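Local coordinates for protein dihydrodipicolinate synthase (Bacillus clausii KSM-K16, PDB 3E96) that probably catalyses the synthesis of 4-hydroxy-tetrahydrodipicolinate, as a lyase of the DapA family built on a TIM barrel, at residues E13-I18 with E225-L230; P115-V120 with Y126-D131; I30-Y35 with V71-E76. All coordinates share one frame; numbering follows the deposited sequence.

Interaction 1: E13-I18 with E225-L230; sequences ETISGI and EMLEAL
Leu227, pointing from helix 220-231 at the first barrel strand, fits against Ile15 and Thr14, and this small meeting is the whole of the contact. Its broader part is the apolar Ile15 side, where several atoms engage: CD1 of Ile15 lies 3.8 Å from CB of Leu227, while CG1 of Ile15 comes within 3.9 Å of the CD2 methyl of Leu227. The reach follows from torsion, since CG1 of Ile15 stands opposite its carbonyl carbon (chi1 -64°) and the extended chain carries CD1 to the helix. On the Thr14 side there is a single but shorter approach, the hydroxyl oxygen OG1 of Thr14 meeting the CD2 methyl of Leu227 at 3.5 Å. Beyond it Glu13 turns its carboxylate away from the helix, toward the partly exposed margin, although its carbonyl O accepts a hydrogen bond from Arg231. Shortening Ile15 to an alanine would probably open a gap beside CB of Leu227, because both atoms that reach the helix, CG1 and CD1, would be gone. Around this contact, residues 14-16 are hydrogen-bonded to Phe211 and Ser213 of strand 210-213, the seam where first and eighth strands close the barrel; Phe211 touches both Ile15 and Leu227, and Trp204 of helix 200-206 also covers Leu227.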
loop_
_atom_site.group_PDB
_atom_site.type_symbol
_atom_site.label_atom_id
_atom_site.label_comp_id
_atom_site.label_asym_id
_atom_site.label_seq_id
_atom_site.Cartn_x
_atom_site.Cartn_y
_atom_site.Cartn_z
ATOM N N GLU B 13 26.606 4.036 4.563
ATOM C CA GLU B 13 26.845 5.177 3.680
ATOM C C GLU B 13 27.590 4.650 2.461
ATOM O O GLU B 13 28.797 4.852 2.296
ATOM C CB GLU B 13 27.664 6.248 4.405
ATOM C CG GLU B 13 26.977 6.752 5.669
ATOM C CD GLU B 13 27.730 7.880 6.346
ATOM O OE1 GLU B 13 28.975 7.889 6.274
ATOM O OE2 GLU B 13 27.077 8.746 6.962
ATOM N N THR B 14 26.844 3.959 1.608
ATOM C CA THR B 14 27.386 3.352 0.404
ATOM C C THR B 14 26.175 2.981 -0.451
ATOM O O THR B 14 25.092 3.526 -0.251
ATOM C CB THR B 14 28.192 2.077 0.770
ATOM O OG1 THR B 14 28.776 1.510 -0.407
ATOM C CG2 THR B 14 27.280 1.044 1.437
ATOM N N ILE B 15 26.352 2.070 -1.398
ATOM C CA ILE B 15 25.245 1.639 -2.246
ATOM C C ILE B 15 24.476 0.507 -1.563
ATOM O O ILE B 15 25.074 -0.477 -1.126
ATOM C CB ILE B 15 25.742 1.081 -3.606
ATOM C CG1 ILE B 15 26.429 2.178 -4.421
ATOM C CG2 ILE B 15 24.568 0.491 -4.388
ATOM C CD1 ILE B 15 27.225 1.630 -5.601
ATOM N N SER B 16 23.159 0.653 -1.458
ATOM C CA SER B 16 22.324 -0.399 -0.893
ATOM C C SER B 16 21.656 -1.048 -2.097
ATOM O O SER B 16 20.756 -0.462 -2.702
ATOM C CB SER B 16 21.256 0.176 0.044
ATOM O OG SER B 16 21.808 0.505 1.306
ATOM N N GLY B 17 22.127 -2.239 -2.462
ATOM C CA GLY B 17 21.561 -2.939 -3.602
ATOM C C GLY B 17 20.275 -3.646 -3.228
ATOM O O GLY B 17 20.227 -4.357 -2.222
ATOM N N ILE B 18 19.232 -3.449 -4.033
ATOM C CA ILE B 18 17.937 -4.072 -3.772
ATOM C C ILE B 18 17.758 -5.148 -4.827
ATOM O O ILE B 18 17.498 -4.848 -5.990
ATOM C CB ILE B 18 16.771 -3.067 -3.910
ATOM C CG1 ILE B 18 17.169 -1.699 -3.343
ATOM C CG2 ILE B 18 15.540 -3.618 -3.194
ATOM C CD1 ILE B 18 17.594 -1.712 -1.896
ATOM N N GLU B 225 30.576 2.994 -10.175
ATOM C CA GLU B 225 31.256 4.127 -10.793
ATOM C C GLU B 225 30.682 5.444 -10.277
ATOM O O GLU B 225 31.429 6.390 -10.022
ATOM C CB GLU B 225 31.117 4.079 -12.317
ATOM C CG GLU B 225 31.678 2.825 -12.961
ATOM C CD GLU B 225 31.559 2.847 -14.475
ATOM O OE1 GLU B 225 31.671 1.765 -15.098
ATOM O OE2 GLU B 225 31.361 3.945 -15.042
ATOM N N MET B 226 29.359 5.506 -10.122
ATOM C CA MET B 226 28.726 6.729 -9.636
ATOM C C MET B 226 29.132 7.004 -8.197
ATOM O O MET B 226 29.442 8.141 -7.847
ATOM C CB MET B 226 27.192 6.648 -9.723
ATOM C CG MET B 226 26.487 7.925 -9.214
ATOM S SD MET B 226 24.668 7.990 -9.411
ATOM C CE MET B 226 24.559 8.589 -11.128
ATOM N N LEU B 227 29.123 5.966 -7.361
ATOM C CA LEU B 227 29.489 6.129 -5.958
ATOM C C LEU B 227 30.919 6.634 -5.823
ATOM O O LEU B 227 31.192 7.547 -5.048
ATOM C CB LEU B 227 29.359 4.805 -5.197
ATOM C CG LEU B 227 29.747 4.870 -3.712
ATOM C CD1 LEU B 227 28.718 5.696 -2.941
ATOM C CD2 LEU B 227 29.835 3.462 -3.134
ATOM N N GLU B 228 31.834 6.039 -6.580
ATOM C CA GLU B 228 33.230 6.446 -6.499
ATOM C C GLU B 228 33.429 7.878 -6.994
ATOM O O GLU B 228 34.168 8.647 -6.382
ATOM C CB GLU B 228 34.104 5.471 -7.285
ATOM C CG GLU B 228 33.895 4.028 -6.839
ATOM C CD GLU B 228 34.948 3.082 -7.368
ATOM O OE1 GLU B 228 35.282 3.172 -8.567
ATOM O OE2 GLU B 228 35.432 2.238 -6.583
ATOM N N ALA B 229 32.759 8.234 -8.086
ATOM C CA ALA B 229 32.866 9.583 -8.635
ATOM C C ALA B 229 32.360 10.596 -7.611
ATOM O O ALA B 229 32.982 11.635 -7.394
ATOM C CB ALA B 229 32.060 9.695 -9.933
ATOM N N LEU B 230 31.229 10.289 -6.982
ATOM C CA LEU B 230 30.658 11.183 -5.980
ATOM C C LEU B 230 31.607 11.336 -4.793
ATOM O O LEU B 230 31.853 12.444 -4.320
ATOM C CB LEU B 230 29.307 10.645 -5.494
ATOM C CG LEU B 230 28.134 10.734 -6.480
ATOM C CD1 LEU B 230 26.942 9.942 -5.953
ATOM C CD2 LEU B 230 27.751 12.197 -6.681
#

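Interaction 2: P115-V120 with Y126-D131; sequences PIHPYV and YAYFRD
A proline-on-tyrosine CH-pi contact, flanked by two further aromatic side chains, packs the loop after strand 109-112 onto the helix that follows it, 122-136. Pro115 supplies the CH group: its CB sits 4.0 Å from the centroid of the Tyr128 ring and only 15° off the ring normal, so it lies over the face, displaced toward the CE2 side. CD of Pro115, still against Tyr128, also reaches CZ of Phe129 at 3.9 Å. In the TIM barrel this loop belongs to the fourth beta-alpha unit, and the contact folds it back on its own helix; Ile112 of the strand touches both Tyr128 and Phe129, and the Phe129 side chain lies about 6 Å from that of Tyr143, the predicted proton donor/acceptor. His117 adds an offset edge-to-face pair, its edge directed at the face of Tyr128 with centroids 5.9 Å apart and planes at 73°. With CG of Tyr128 trans to the backbone N (chi1 178°), the ring extends from the helix to the loop, and its OH is hydrogen-bonded to the carbonyl O of Tyr90. The loop also faces the dimer partner, where His117 packs on Pro281 of the second subunit.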
loop_
_atom_site.group_PDB
_atom_site.type_symbol
_atom_site.label_atom_id
_atom_site.label_comp_id
_atom_site.label_asym_id
_atom_site.label_seq_id
_atom_site.Cartn_x
_atom_site.Cartn_y
_atom_site.Cartn_z
ATOM N N PRO B 115 4.553 2.750 5.812
ATOM C CA PRO B 115 3.295 2.008 5.952
ATOM C C PRO B 115 2.401 2.213 4.724
ATOM O O PRO B 115 2.351 3.310 4.167
ATOM C CB PRO B 115 2.693 2.585 7.238
ATOM C CG PRO B 115 3.292 3.978 7.318
ATOM C CD PRO B 115 4.718 3.732 6.896
ATOM N N ILE B 116 1.705 1.162 4.295
ATOM C CA ILE B 116 0.844 1.282 3.125
ATOM C C ILE B 116 -0.615 1.606 3.430
ATOM O O ILE B 116 -1.449 1.623 2.524
ATOM C CB ILE B 116 0.910 0.008 2.224
ATOM C CG1 ILE B 116 0.848 -1.267 3.070
ATOM C CG2 ILE B 116 2.189 0.033 1.395
ATOM C CD1 ILE B 116 -0.475 -1.496 3.770
ATOM N N HIS B 117 -0.927 1.878 4.694
ATOM C CA HIS B 117 -2.302 2.210 5.072
ATOM C C HIS B 117 -2.769 3.432 4.282
ATOM O O HIS B 117 -2.023 4.400 4.135
ATOM C CB HIS B 117 -2.384 2.538 6.569
ATOM C CG HIS B 117 -1.740 1.520 7.458
ATOM N ND1 HIS B 117 -0.412 1.169 7.349
ATOM C CD2 HIS B 117 -2.230 0.814 8.506
ATOM C CE1 HIS B 117 -0.109 0.294 8.291
ATOM N NE2 HIS B 117 -1.195 0.062 9.007
ATOM N N PRO B 118 -4.011 3.413 3.762
ATOM C CA PRO B 118 -4.497 4.569 3.002
ATOM C C PRO B 118 -4.645 5.819 3.867
ATOM O O PRO B 118 -4.654 6.943 3.359
ATOM C CB PRO B 118 -5.839 4.089 2.454
ATOM C CG PRO B 118 -6.288 3.094 3.476
ATOM C CD PRO B 118 -5.018 2.337 3.771
ATOM N N TYR B 119 -4.775 5.621 5.176
ATOM C CA TYR B 119 -4.917 6.746 6.086
ATOM C C TYR B 119 -3.722 6.819 7.021
ATOM O O TYR B 119 -3.470 5.892 7.798
ATOM C CB TYR B 119 -6.206 6.624 6.910
ATOM C CG TYR B 119 -7.406 6.127 6.128
ATOM C CD1 TYR B 119 -7.721 6.656 4.877
ATOM C CD2 TYR B 119 -8.216 5.116 6.638
ATOM C CE1 TYR B 119 -8.813 6.181 4.151
ATOM C CE2 TYR B 119 -9.307 4.636 5.928
ATOM C CZ TYR B 119 -9.601 5.167 4.687
ATOM O OH TYR B 119 -10.675 4.677 3.983
ATOM N N VAL B 120 -2.981 7.922 6.934
ATOM C CA VAL B 120 -1.816 8.134 7.783
ATOM C C VAL B 120 -1.739 9.595 8.206
ATOM O O VAL B 120 -2.176 10.483 7.472
ATOM C CB VAL B 120 -0.500 7.783 7.048
ATOM C CG1 VAL B 120 -0.461 6.295 6.721
ATOM C CG2 VAL B 120 -0.369 8.620 5.773
ATOM N N TYR B 126 4.920 8.591 13.125
ATOM C CA TYR B 126 5.993 8.626 14.106
ATOM C C TYR B 126 5.824 7.423 15.042
ATOM O O TYR B 126 6.759 6.662 15.264
ATOM C CB TYR B 126 5.924 9.917 14.920
ATOM C CG TYR B 126 6.752 9.854 16.181
ATOM C CD1 TYR B 126 8.141 9.969 16.134
ATOM C CD2 TYR B 126 6.150 9.609 17.411
ATOM C CE1 TYR B 126 8.912 9.838 17.292
ATOM C CE2 TYR B 126 6.905 9.471 18.569
ATOM C CZ TYR B 126 8.283 9.585 18.503
ATOM O OH TYR B 126 9.025 9.430 19.649
ATOM N N ALA B 127 4.623 7.259 15.589
ATOM C CA ALA B 127 4.341 6.156 16.498
ATOM C C ALA B 127 4.560 4.811 15.812
ATOM O O ALA B 127 5.105 3.882 16.407
ATOM C CB ALA B 127 2.903 6.254 17.011
ATOM N N TYR B 128 4.131 4.712 14.557
ATOM C CA TYR B 128 4.290 3.475 13.800
ATOM C C TYR B 128 5.749 3.026 13.797
ATOM O O TYR B 128 6.065 1.909 14.207
ATOM C CB TYR B 128 3.816 3.668 12.355
ATOM C CG TYR B 128 3.986 2.433 11.499
ATOM C CD1 TYR B 128 3.118 1.349 11.618
ATOM C CD2 TYR B 128 5.040 2.335 10.591
ATOM C CE1 TYR B 128 3.296 0.193 10.855
ATOM C CE2 TYR B 128 5.229 1.191 9.826
ATOM C CZ TYR B 128 4.356 0.124 9.961
ATOM O OH TYR B 128 4.554 -1.010 9.207
ATOM N N PHE B 129 6.637 3.900 13.336
ATOM C CA PHE B 129 8.055 3.571 13.283
ATOM C C PHE B 129 8.648 3.381 14.678
ATOM O O PHE B 129 9.392 2.429 14.923
ATOM C CB PHE B 129 8.827 4.662 12.538
ATOM C CG PHE B 129 8.584 4.671 11.049
ATOM C CD1 PHE B 129 8.802 3.522 10.289
ATOM C CD2 PHE B 129 8.170 5.831 10.406
ATOM C CE1 PHE B 129 8.613 3.530 8.900
ATOM C CE2 PHE B 129 7.977 5.853 9.020
ATOM C CZ PHE B 129 8.202 4.696 8.269
ATOM N N ARG B 130 8.321 4.291 15.589
ATOM C CA ARG B 130 8.848 4.199 16.945
ATOM C C ARG B 130 8.501 2.873 17.611
ATOM O O ARG B 130 9.376 2.216 18.171
ATOM C CB ARG B 130 8.314 5.340 17.805
ATOM C CG ARG B 130 8.854 5.330 19.227
ATOM C CD ARG B 130 7.896 6.059 20.143
ATOM N NE ARG B 130 6.568 5.455 20.075
ATOM C CZ ARG B 130 5.470 6.006 20.576
ATOM N NH1 ARG B 130 5.538 7.181 21.187
ATOM N NH2 ARG B 130 4.302 5.387 20.455
ATOM N N ASP B 131 7.231 2.480 17.552
ATOM C CA ASP B 131 6.792 1.234 18.178
ATOM C C ASP B 131 7.554 0.017 17.669
ATOM O O ASP B 131 7.946 -0.851 18.451
ATOM C CB ASP B 131 5.293 1.010 17.959
ATOM C CG ASP B 131 4.432 1.984 18.742
ATOM O OD1 ASP B 131 4.961 2.666 19.645
ATOM O OD2 ASP B 131 3.216 2.055 18.458
#

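Interaction 3: I30-Y35 with V71-E76; sequences IDWHHY and VRRTVE
Trp32, at the start of helix 32-43, meets Arg73 of helix 64-78 in a flat stack. Ile30 comes first along the chain: its CG2 methyl lies 3.4 Å above the indole plane of Trp32, over the centre of the face opposite Arg73, so the ring is held between an aliphatic branch and a guanidinium. Asp31 is the N-cap, its OD1 accepting from His34 N at 2.9 Å with an N-H...O angle of 160°. Trp32 then presents its other face. The guanidinium of Arg73 is only 7° from parallel to the indole, with CZ of Arg73 3.7 Å from the centroid of the five-membered ring of Trp32, a cation-pi geometry. CG of Arg73 lies over the six-membered ring of Trp32 at the same 3.7 Å, a CH-pi contact; a bend at chi2 (-93°) brings the arginine chain across the indole face, with the guanidinium flat on it. Helices 32-43 and 64-78 are the outer helices of the first two beta-alpha units of the TIM barrel, packed side by side. Glu69 forms a salt bridge to NE of Arg73, and Tyr77 OH is hydrogen-bonded to its NH1, which together should fix the guanidinium's rotation. One turn on, Tyr35 projects deeper: its OH donates to OG1 of Thr74 at 2.6 Å, with OG1 near the plane of the phenol ring. That buried hydroxyl of Thr74 is also hydrogen-bonded to the carbonyl O of Glu70.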
loop_
_atom_site.group_PDB
_atom_site.type_symbol
_atom_site.label_atom_id
_atom_site.label_comp_id
_atom_site.label_asym_id
_atom_site.label_seq_id
_atom_site.Cartn_x
_atom_site.Cartn_y
_atom_site.Cartn_z
ATOM N N ILE B 30 9.019 -18.694 -6.802
ATOM C CA ILE B 30 10.352 -18.119 -6.689
ATOM C C ILE B 30 11.412 -19.130 -7.134
ATOM O O ILE B 30 11.375 -20.296 -6.737
ATOM C CB ILE B 30 10.649 -17.709 -5.227
ATOM C CG1 ILE B 30 9.607 -16.686 -4.753
ATOM C CG2 ILE B 30 12.049 -17.127 -5.119
ATOM C CD1 ILE B 30 9.724 -16.329 -3.286
ATOM N N ASP B 31 12.336 -18.688 -7.981
ATOM C CA ASP B 31 13.417 -19.560 -8.422
ATOM C C ASP B 31 14.611 -19.133 -7.586
ATOM O O ASP B 31 15.267 -18.135 -7.887
ATOM C CB ASP B 31 13.736 -19.362 -9.903
ATOM C CG ASP B 31 14.756 -20.367 -10.409
ATOM O OD1 ASP B 31 15.763 -20.596 -9.706
ATOM O OD2 ASP B 31 14.553 -20.923 -11.510
ATOM N N TRP B 32 14.882 -19.888 -6.528
ATOM C CA TRP B 32 15.977 -19.565 -5.630
ATOM C C TRP B 32 17.349 -19.693 -6.275
ATOM O O TRP B 32 18.303 -19.055 -5.833
ATOM C CB TRP B 32 15.888 -20.430 -4.374
ATOM C CG TRP B 32 14.663 -20.144 -3.557
ATOM C CD1 TRP B 32 13.648 -21.012 -3.268
ATOM C CD2 TRP B 32 14.326 -18.905 -2.915
ATOM N NE1 TRP B 32 12.701 -20.392 -2.484
ATOM C CE2 TRP B 32 13.092 -19.098 -2.254
ATOM C CE3 TRP B 32 14.948 -17.650 -2.836
ATOM C CZ2 TRP B 32 12.465 -18.083 -1.518
ATOM C CZ3 TRP B 32 14.324 -16.638 -2.103
ATOM C CH2 TRP B 32 13.095 -16.865 -1.456
ATOM N N HIS B 33 17.459 -20.522 -7.309
ATOM C CA HIS B 33 18.735 -20.664 -7.994
ATOM C C HIS B 33 19.020 -19.330 -8.671
ATOM O O HIS B 33 20.138 -18.810 -8.612
ATOM C CB HIS B 33 18.674 -21.776 -9.044
ATOM C CG HIS B 33 19.957 -21.962 -9.794
ATOM N ND1 HIS B 33 21.144 -22.276 -9.167
ATOM C CD2 HIS B 33 20.242 -21.868 -11.114
ATOM C CE1 HIS B 33 22.106 -22.366 -10.069
ATOM N NE2 HIS B 33 21.585 -22.122 -11.259
ATOM N N HIS B 34 18.000 -18.772 -9.315
ATOM C CA HIS B 34 18.162 -17.488 -9.984
ATOM C C HIS B 34 18.408 -16.398 -8.946
ATOM O O HIS B 34 19.145 -15.446 -9.198
ATOM C CB HIS B 34 16.923 -17.164 -10.821
ATOM C CG HIS B 34 16.773 -18.036 -12.031
ATOM N ND1 HIS B 34 15.691 -17.953 -12.880
ATOM C CD2 HIS B 34 17.585 -18.990 -12.547
ATOM C CE1 HIS B 34 15.843 -18.815 -13.871
ATOM N NE2 HIS B 34 16.983 -19.457 -13.692
ATOM N N TYR B 35 17.798 -16.542 -7.775
ATOM C CA TYR B 35 17.989 -15.554 -6.716
ATOM C C TYR B 35 19.453 -15.561 -6.285
ATOM O O TYR B 35 20.064 -14.507 -6.100
ATOM C CB TYR B 35 17.096 -15.862 -5.509
ATOM C CG TYR B 35 17.147 -14.779 -4.454
ATOM C CD1 TYR B 35 16.686 -13.488 -4.731
ATOM C CD2 TYR B 35 17.692 -15.028 -3.195
ATOM C CE1 TYR B 35 16.772 -12.472 -3.782
ATOM C CE2 TYR B 35 17.788 -14.019 -2.235
ATOM C CZ TYR B 35 17.326 -12.741 -2.539
ATOM O OH TYR B 35 17.435 -11.735 -1.609
ATOM N N VAL B 71 14.769 -13.616 3.232
ATOM C CA VAL B 71 15.796 -13.086 4.120
ATOM C C VAL B 71 16.754 -14.216 4.510
ATOM O O VAL B 71 17.972 -14.038 4.480
ATOM C CB VAL B 71 15.182 -12.452 5.393
ATOM C CG1 VAL B 71 16.288 -11.996 6.341
ATOM C CG2 VAL B 71 14.321 -11.254 5.005
ATOM N N ARG B 72 16.208 -15.382 4.850
ATOM C CA ARG B 72 17.050 -16.524 5.222
ATOM C C ARG B 72 17.972 -16.915 4.071
ATOM O O ARG B 72 19.168 -17.120 4.268
ATOM C CB ARG B 72 16.190 -17.731 5.621
ATOM C CG ARG B 72 15.392 -17.533 6.904
ATOM C CD ARG B 72 14.807 -18.851 7.404
ATOM N NE ARG B 72 13.719 -19.349 6.565
ATOM C CZ ARG B 72 12.428 -19.137 6.809
ATOM N NH1 ARG B 72 12.050 -18.433 7.872
ATOM N NH2 ARG B 72 11.511 -19.646 6.003
ATOM N N ARG B 73 17.408 -17.029 2.871
ATOM C CA ARG B 73 18.180 -17.392 1.687
ATOM C C ARG B 73 19.306 -16.388 1.436
ATOM O O ARG B 73 20.418 -16.769 1.072
ATOM C CB ARG B 73 17.265 -17.445 0.458
ATOM C CG ARG B 73 16.217 -18.556 0.489
ATOM C CD ARG B 73 16.716 -19.824 -0.197
ATOM N NE ARG B 73 15.740 -20.908 -0.103
ATOM C CZ ARG B 73 15.824 -22.057 -0.769
ATOM N NH1 ARG B 73 16.840 -22.282 -1.590
ATOM N NH2 ARG B 73 14.889 -22.985 -0.605
ATOM N N THR B 74 19.009 -15.104 1.624
ATOM C CA THR B 74 20.000 -14.056 1.407
ATOM C C THR B 74 21.188 -14.222 2.351
ATOM O O THR B 74 22.343 -14.148 1.926
ATOM C CB THR B 74 19.381 -12.659 1.612
ATOM O OG1 THR B 74 18.259 -12.505 0.730
ATOM C CG2 THR B 74 20.407 -11.568 1.314
ATOM N N VAL B 75 20.904 -14.444 3.630
ATOM C CA VAL B 75 21.966 -14.629 4.609
ATOM C C VAL B 75 22.846 -15.804 4.188
ATOM O O VAL B 75 24.073 -15.731 4.263
ATOM C CB VAL B 75 21.388 -14.889 6.020
ATOM C CG1 VAL B 75 22.504 -15.274 6.986
ATOM C CG2 VAL B 75 20.673 -13.640 6.520
ATOM N N GLU B 76 22.219 -16.878 3.717
ATOM C CA GLU B 76 22.967 -18.056 3.291
ATOM C C GLU B 76 23.821 -17.784 2.058
ATOM O O GLU B 76 25.015 -18.092 2.045
ATOM C CB GLU B 76 22.023 -19.224 2.981
ATOM C CG GLU B 76 22.760 -20.529 2.654
ATOM C CD GLU B 76 21.882 -21.560 1.964
ATOM O OE1 GLU B 76 20.715 -21.720 2.372
ATOM O OE2 GLU B 76 22.364 -22.224 1.017
#

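In the fold
From the N terminus, the chain enters the barrel at strand 15-17, where interaction 1 begins, but that contact closes only when helix 220-231 arrives, 207 residues later. Within this long span the other two close in series. Interaction 3 comes first, joining helices 32-43 and 64-78 across 36 residues; interaction 2 follows as a local closure, with the loop after strand 109-112 turning back on helix 122-136. None cross. Interactions 1 and 2 lie on opposite sides of the chain's centre, their own centres 29 Å apart, whereas interactions 1 and 3 approach to about 7 Å between nearest atoms without touching. Together they join strand to helix, helix to helix and loop to helix around one barrel.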